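Local coordinates for protein DegT/DnrJ/EryC1/StrS aminotransferase (Brucella abortus 2308, PDB 4QGR) that binds pyridoxal 5'-phosphate and probably acts as a transaminase of the DegT/DnrJ/EryC1/StrS family, moving amino groups between substrates, at residues A[116-120]-A[121-125]; A[336-340]-A[341-345]. One frame throughout, in Å; residues are numbered along the deposited sequence. Where two conformers were deposited one is given.

How the interactions relate
Both contacts are local, and they meet on the same side of the chain at helix 120-133, their centres about 10 Å apart. Interaction 1 starts this helix: a capping side chain and backbone bonds hold its first turn, while its apolar residues are buried against strand 83-88 and helix 153-163. Interaction 2 lies nearer the surface, where a turn with one internal hydrogen bond leaves the sheet's edge strand 337-338, and much of it is exposed. Gln-122 joins the two: its NE2 probably donates to Gly-342 O at 2.9 Å and to Pro-340 O at 3.0 Å, so a residue of the first contact holds the carbonyls of the second.

Interaction 1 of 2, residues A[116-120]-A[121-125]; sequences YNMNV and EQLEA
Asn-119 caps helix 120-133 by giving its side-chain OD1 to the backbone N of Gln-122, 2.9 Å away. The N-H points nearly straight at the oxygen (169°), although the donor stands above the amide plane. With CG anti to the backbone N (chi1 175°), the Asn-119 side chain swings forward over the first turn. The backbone takes over from there: Leu-123 N donates to Asn-119 O at 3.0 Å, and Glu-124 N to Val-120 O at 3.1 Å.

Water extends the cap. One molecule accepts from Val-120 N (3.0 Å) and donates to Glu-121 OE1 (3.3 Å); the bend at chi2 of Glu-121 brings that oxygen back to the helix start. Its other oxygen, OE2, forms a salt bridge with Arg-155, while Gln-122 OE1 accepts from Asp-110 N.

On the apolar side, Met-118 SD lies 4.0 Å from both methyls of Leu-123. Met-118 also packs on Val-109 of strand 105-109, from which the loop leads into helix 120-133, the helix of the beta-alpha-beta crossover to 137-141. Val-120 faces Ile-156 and Ile-159 of neighbouring helix 153-163.

A carboxylate beside the helix N-terminus and an arginine would probably stay ionised, its charge favourable to the helix dipole.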
ATOM      1  N   TYR A 116      15.251  -2.994 -25.082  1.00 13.12           N
ATOM      2  CA  TYR A 116      15.169  -2.128 -23.907  1.00 12.86           C
ATOM      3  C   TYR A 116      15.138  -2.897 -22.594  1.00 12.22           C
ATOM      4  O   TYR A 116      14.779  -2.344 -21.534  1.00 11.77           O
ATOM      5  CB  TYR A 116      13.954  -1.181 -23.993  1.00 13.30           C
ATOM      6  CG  TYR A 116      13.831  -0.463 -25.304  1.00 14.76           C
ATOM      7  CD1 TYR A 116      14.929   0.159 -25.886  1.00 15.19           C
ATOM      8  CD2 TYR A 116      12.608  -0.411 -25.996  1.00 15.39           C
ATOM      9  CE1 TYR A 116      14.818   0.842 -27.084  1.00 16.26           C
ATOM     10  CE2 TYR A 116      12.499   0.280 -27.188  1.00 16.31           C
ATOM     11  CZ  TYR A 116      13.616   0.906 -27.728  1.00 17.04           C
ATOM     12  OH  TYR A 116      13.545   1.573 -28.938  1.00 18.48           O
ATOM     13  N   ASN A 117      15.544  -4.166 -22.657  1.00 11.92           N
ATOM     14  CA  ASN A 117      15.583  -5.038 -21.499  1.00 11.80           C
ATOM     15  C   ASN A 117      17.034  -5.364 -21.058  1.00 12.07           C
ATOM     16  O   ASN A 117      17.973  -5.228 -21.841  1.00 12.35           O
ATOM     17  CB  ASN A 117      14.769  -6.315 -21.784  1.00 11.75           C
ATOM     18  CG  ASN A 117      13.275  -6.070 -21.729  1.00 11.47           C
ATOM     19  OD1 ASN A 117      12.822  -5.181 -21.002  1.00 11.13           O
ATOM     20  ND2 ASN A 117      12.496  -6.902 -22.401  1.00 12.38           N
ATOM     21  N   MET A 118      17.180  -5.782 -19.814  1.00 12.19           N
ATOM     22  CA  MET A 118      18.507  -5.972 -19.158  1.00 13.05           C
ATOM     23  C   MET A 118      19.505  -6.703 -20.054  1.00 13.08           C
ATOM     24  O   MET A 118      19.244  -7.799 -20.538  1.00 12.96           O
ATOM     25  CB  MET A 118      18.322  -6.766 -17.858  1.00 13.81           C
ATOM     26  CG  MET A 118      19.625  -6.974 -17.059  1.00 15.13           C
ATOM     27  SD  MET A 118      19.409  -7.749 -15.459  1.00 16.18           S
ATOM     28  CE  MET A 118      18.581  -6.480 -14.496  1.00 16.54           C
ATOM     29  N   ASN A 119      20.689  -6.110 -20.193  1.00 13.82           N
ATOM     30  CA  ASN A 119      21.792  -6.640 -20.971  1.00 14.50           C
ATOM     31  C   ASN A 119      22.434  -7.788 -20.165  1.00 14.66           C
ATOM     32  O   ASN A 119      22.927  -7.603 -19.037  1.00 13.42           O
ATOM     33  CB  ASN A 119      22.827  -5.511 -21.229  1.00 15.72           C
ATOM     34  CG  ASN A 119      24.085  -5.985 -21.944  1.00 17.00           C
ATOM     35  OD1 ASN A 119      24.625  -7.030 -21.644  1.00 17.18           O
ATOM     36  ND2 ASN A 119      24.608  -5.153 -22.822  1.00 18.34           N
ATOM     37  N   VAL A 120      22.398  -8.971 -20.733  1.00 15.06           N
ATOM     38  CA  VAL A 120      22.809 -10.156 -20.000  1.00 16.28           C
ATOM     39  C   VAL A 120      24.318 -10.226 -19.766  1.00 16.30           C
ATOM     40  O   VAL A 120      24.776 -10.652 -18.682  1.00 15.77           O
ATOM     41  CB  VAL A 120      22.306 -11.382 -20.751  1.00 17.88           C
ATOM     42  CG1 VAL A 120      22.994 -12.645 -20.247  1.00 20.22           C
ATOM     43  CG2 VAL A 120      20.782 -11.395 -20.620  1.00 18.35           C
ATOM     44  N   GLU A 121      25.100  -9.869 -20.784  1.00 16.39           N
ATOM     45  CA  GLU A 121      26.550  -9.935 -20.648  1.00 18.36           C
ATOM     46  C   GLU A 121      27.015  -8.987 -19.568  1.00 16.71           C
ATOM     47  O   GLU A 121      27.929  -9.311 -18.771  1.00 16.83           O
ATOM     48  CB  GLU A 121      27.263  -9.576 -21.948  1.00 21.63           C
ATOM     49  CG  GLU A 121      27.204 -10.657 -23.014  1.00 24.79           C
ATOM     50  CD  GLU A 121      25.918 -10.689 -23.824  1.00 28.43           C
ATOM     51  OE1 GLU A 121      25.054  -9.770 -23.711  1.00 29.09           O
ATOM     52  OE2 GLU A 121      25.775 -11.684 -24.587  1.00 34.94           O
ATOM     53  N   GLN A 122      26.420  -7.805 -19.550  1.00 15.64           N
ATOM     54  CA  GLN A 122      26.797  -6.808 -18.559  1.00 15.16           C
ATOM     55  C   GLN A 122      26.315  -7.172 -17.160  1.00 14.71           C
ATOM     56  O   GLN A 122      27.003  -6.890 -16.206  1.00 15.45           O
ATOM     57  CB  GLN A 122      26.325  -5.413 -18.953  1.00 15.02           C
ATOM     58  CG  GLN A 122      27.153  -4.353 -18.230  1.00 14.96           C
ATOM     59  CD  GLN A 122      26.616  -2.955 -18.326  1.00 14.64           C
ATOM     60  OE1 GLN A 122      25.391  -2.737 -18.378  1.00 14.32           O
ATOM     61  NE2 GLN A 122      27.511  -1.990 -18.268  1.00 14.87           N
ATOM     62  N   LEU A 123      25.161  -7.827 -17.037  1.00 14.18           N
ATOM     63  CA  LEU A 123      24.730  -8.395 -15.771  1.00 14.17           C
ATOM     64  C   LEU A 123      25.828  -9.311 -15.191  1.00 15.34           C
ATOM     65  O   LEU A 123      26.191  -9.215 -14.006  1.00 15.11           O
ATOM     66  CB  LEU A 123      23.467  -9.211 -15.963  1.00 13.73           C
ATOM     67  CG  LEU A 123      22.970 -10.079 -14.834  1.00 13.57           C
ATOM     68  CD1 LEU A 123      22.673  -9.248 -13.599  1.00 13.40           C
ATOM     69  CD2 LEU A 123      21.759 -10.969 -15.192  1.00 13.66           C
ATOM     70  N   GLU A 124      26.302 -10.222 -16.017  1.00 15.93           N
ATOM     71  CA  GLU A 124      27.355 -11.138 -15.609  1.00 18.00           C
ATOM     72  C   GLU A 124      28.598 -10.391 -15.104  1.00 17.79           C
ATOM     73  O   GLU A 124      29.185 -10.730 -14.058  1.00 17.43           O
ATOM     74  CB  GLU A 124      27.681 -12.110 -16.778  1.00 21.01           C
ATOM     75  CG  GLU A 124      28.586 -13.270 -16.368  1.00 25.64           C
ATOM     76  CD  GLU A 124      28.548 -14.422 -17.371  1.00 29.30           C
ATOM     77  OE1 GLU A 124      28.881 -14.213 -18.555  1.00 31.89           O
ATOM     78  OE2 GLU A 124      28.163 -15.540 -16.988  1.00 37.04           O
ATOM     79  N   ALA A 125      29.010  -9.389 -15.858  1.00 17.63           N
ATOM     80  CA  ALA A 125      30.169  -8.549 -15.475  1.00 17.73           C
ATOM     81  C   ALA A 125      29.949  -7.780 -14.174  1.00 16.85           C
ATOM     82  O   ALA A 125      30.894  -7.635 -13.380  1.00 17.18           O
ATOM     83  CB  ALA A 125      30.502  -7.600 -16.576  1.00 18.60           C
TER
HETATM   84  O   HOH W   1      26.729  -6.933 -24.634  1.00 38.94           O
HETATM   85  O   HOH W   2      21.908  -8.893 -23.719  1.00 32.82           O

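Interaction 2 of 2, residues A[336-340]-A[341-345]; sequences YSVAP and GGLPV
The flat peptide joining Pro-340 to Gly-341 has Ala-339 O and Gly-342 N over one face, and the proline CB is on the other. The oxygen above the first face lies 3.3 Å from Gly-341 N, but the angle between Ala-339 O and that amide is too poor for a hydrogen bond. What closes the turn is the next amide, with Gly-342 N donating to Ala-339 O at 3.1 Å and an N-H...O angle of 160°.

This is a type II beta turn from Ala-339 to Gly-342, with proline and glycine in the two central places where that turn commonly has them. The phi of Gly-341 is 101°, at which a CB would be pressed against Pro-340 O. The turn carries the chain from the short, weakly bonded edge strand at about 337-338, parallel to 105-109 in the large sheet of this aminotransferase fold, to helix 344-348. Leu-343 takes the N-cap position and Pro-344 follows it as the first residue of the helix.

Apolar contact spans the turn. In the conformer described, Val-338 CG1 meets Leu-343 CD1 at 3.9 Å, the side chains crossing at a slant; the contact is less certain because Val-338 was deposited in two conformers. Leu-343 holds CG beside its own backbone N (chi1 -47°), which sends CD1 back toward the strand. Leu-343 also packs on Phe-108 and Gln-122, and Ala-339 rests on Gln-122 and Ala-126. Farther on, Val-345 N donates to Asp-110 OD2, tying the first turn of helix 344-348 to the residue that follows strand 105-109.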
ATOM      1  N   TYR A 336      24.584   4.958  -6.133  1.00 16.84           N
ATOM      2  CA  TYR A 336      24.707   3.488  -6.157  1.00 16.39           C
ATOM      3  C   TYR A 336      25.625   3.064  -7.320  1.00 17.06           C
ATOM      4  O   TYR A 336      25.871   3.839  -8.255  1.00 16.37           O
ATOM      5  CB  TYR A 336      23.332   2.796  -6.241  1.00 15.66           C
ATOM      6  CG  TYR A 336      22.530   2.939  -4.974  1.00 15.69           C
ATOM      7  CD1 TYR A 336      22.988   2.411  -3.779  1.00 16.17           C
ATOM      8  CD2 TYR A 336      21.264   3.549  -4.976  1.00 15.14           C
ATOM      9  CE1 TYR A 336      22.250   2.535  -2.612  1.00 16.50           C
ATOM     10  CE2 TYR A 336      20.513   3.646  -3.823  1.00 15.48           C
ATOM     11  CZ  TYR A 336      21.005   3.129  -2.641  1.00 16.86           C
ATOM     12  OH  TYR A 336      20.282   3.223  -1.467  1.00 18.60           O
ATOM     13  N   SER A 337      26.163   1.847  -7.230  1.00 17.09           N
ATOM     14  CA  SER A 337      27.133   1.399  -8.218  0.50 17.76           C
ATOM     15  C   SER A 337      26.470   1.032  -9.538  1.00 17.58           C
ATOM     16  O   SER A 337      25.268   0.688  -9.593  1.00 15.41           O
ATOM     17  CB  SER A 337      27.955   0.225  -7.701  0.50 18.61           C
ATOM     18  OG  SER A 337      28.558   0.528  -6.468  0.50 19.04           O
ATOM     19  N   VAL A 338      27.269   1.129 -10.591  1.00 18.02           N
ATOM     20  CA  VAL A 338      26.811   0.777 -11.938  0.70 17.80           C
ATOM     21  C   VAL A 338      27.754  -0.242 -12.531  1.00 17.03           C
ATOM     22  O   VAL A 338      28.933  -0.282 -12.234  1.00 17.78           O
ATOM     23  CB  VAL A 338      26.651   1.993 -12.899  0.70 18.83           C
ATOM     24  CG1 VAL A 338      25.831   3.107 -12.239  0.70 19.25           C
ATOM     25  CG2 VAL A 338      27.985   2.539 -13.351  0.70 19.91           C
ATOM     26  N   ALA A 339      27.209  -1.097 -13.360  1.00 15.95           N
ATOM     27  CA  ALA A 339      27.956  -2.159 -13.972  1.00 15.98           C
ATOM     28  C   ALA A 339      29.210  -1.636 -14.698  1.00 16.01           C
ATOM     29  O   ALA A 339      29.239  -0.500 -15.163  1.00 14.80           O
ATOM     30  CB  ALA A 339      27.053  -2.918 -14.941  1.00 15.99           C
ATOM     31  N   PRO A 340      30.232  -2.485 -14.833  1.00 16.23           N
ATOM     32  CA  PRO A 340      31.423  -2.087 -15.551  1.00 17.17           C
ATOM     33  C   PRO A 340      31.100  -1.670 -16.977  1.00 17.58           C
ATOM     34  O   PRO A 340      30.406  -2.383 -17.686  1.00 17.09           O
ATOM     35  CB  PRO A 340      32.268  -3.360 -15.565  1.00 17.54           C
ATOM     36  CG  PRO A 340      31.815  -4.107 -14.361  1.00 17.54           C
ATOM     37  CD  PRO A 340      30.359  -3.851 -14.284  1.00 16.52           C
ATOM     38  N   GLY A 341      31.639  -0.538 -17.369  1.00 17.25           N
ATOM     39  CA  GLY A 341      31.420  -0.017 -18.685  1.00 18.46           C
ATOM     40  C   GLY A 341      30.393   1.097 -18.741  1.00 18.33           C
ATOM     41  O   GLY A 341      30.291   1.775 -19.753  1.00 20.60           O
ATOM     42  N   GLY A 342      29.634   1.282 -17.664  1.00 17.20           N
ATOM     43  CA  GLY A 342      28.657   2.350 -17.601  1.00 16.72           C
ATOM     44  C   GLY A 342      27.384   1.965 -18.338  1.00 16.80           C
ATOM     45  O   GLY A 342      27.229   0.830 -18.738  1.00 16.01           O
ATOM     46  N   LEU A 343      26.512   2.941 -18.554  1.00 16.05           N
ATOM     47  CA  LEU A 343      25.162   2.683 -19.083  1.00 16.55           C
ATOM     48  C   LEU A 343      24.865   3.577 -20.283  1.00 16.31           C
ATOM     49  O   LEU A 343      23.948   4.397 -20.235  1.00 16.14           O
ATOM     50  CB  LEU A 343      24.155   2.922 -17.953  1.00 16.97           C
ATOM     51  CG  LEU A 343      24.526   2.266 -16.621  1.00 18.11           C
ATOM     52  CD1 LEU A 343      23.667   2.783 -15.457  1.00 19.17           C
ATOM     53  CD2 LEU A 343      24.375   0.793 -16.827  1.00 18.69           C
ATOM     54  N   PRO A 344      25.628   3.407 -21.391  1.00 16.71           N
ATOM     55  CA  PRO A 344      25.461   4.346 -22.507  1.00 16.81           C
ATOM     56  C   PRO A 344      24.094   4.268 -23.172  1.00 16.64           C
ATOM     57  O   PRO A 344      23.577   5.313 -23.620  1.00 16.93           O
ATOM     58  CB  PRO A 344      26.593   3.961 -23.496  1.00 17.70           C
ATOM     59  CG  PRO A 344      26.933   2.565 -23.148  1.00 17.63           C
ATOM     60  CD  PRO A 344      26.749   2.483 -21.634  1.00 17.00           C
ATOM     61  N   VAL A 345      23.514   3.071 -23.237  1.00 16.42           N
ATOM     62  CA  VAL A 345      22.200   2.912 -23.898  1.00 16.49           C
ATOM     63  C   VAL A 345      21.150   3.625 -23.050  1.00 15.97           C
ATOM     64  O   VAL A 345      20.372   4.455 -23.543  1.00 15.92           O
ATOM     65  CB  VAL A 345      21.832   1.432 -24.136  1.00 16.81           C
ATOM     66  CG1 VAL A 345      20.470   1.300 -24.771  1.00 16.37           C
ATOM     67  CG2 VAL A 345      22.875   0.729 -25.004  1.00 17.49           C
TER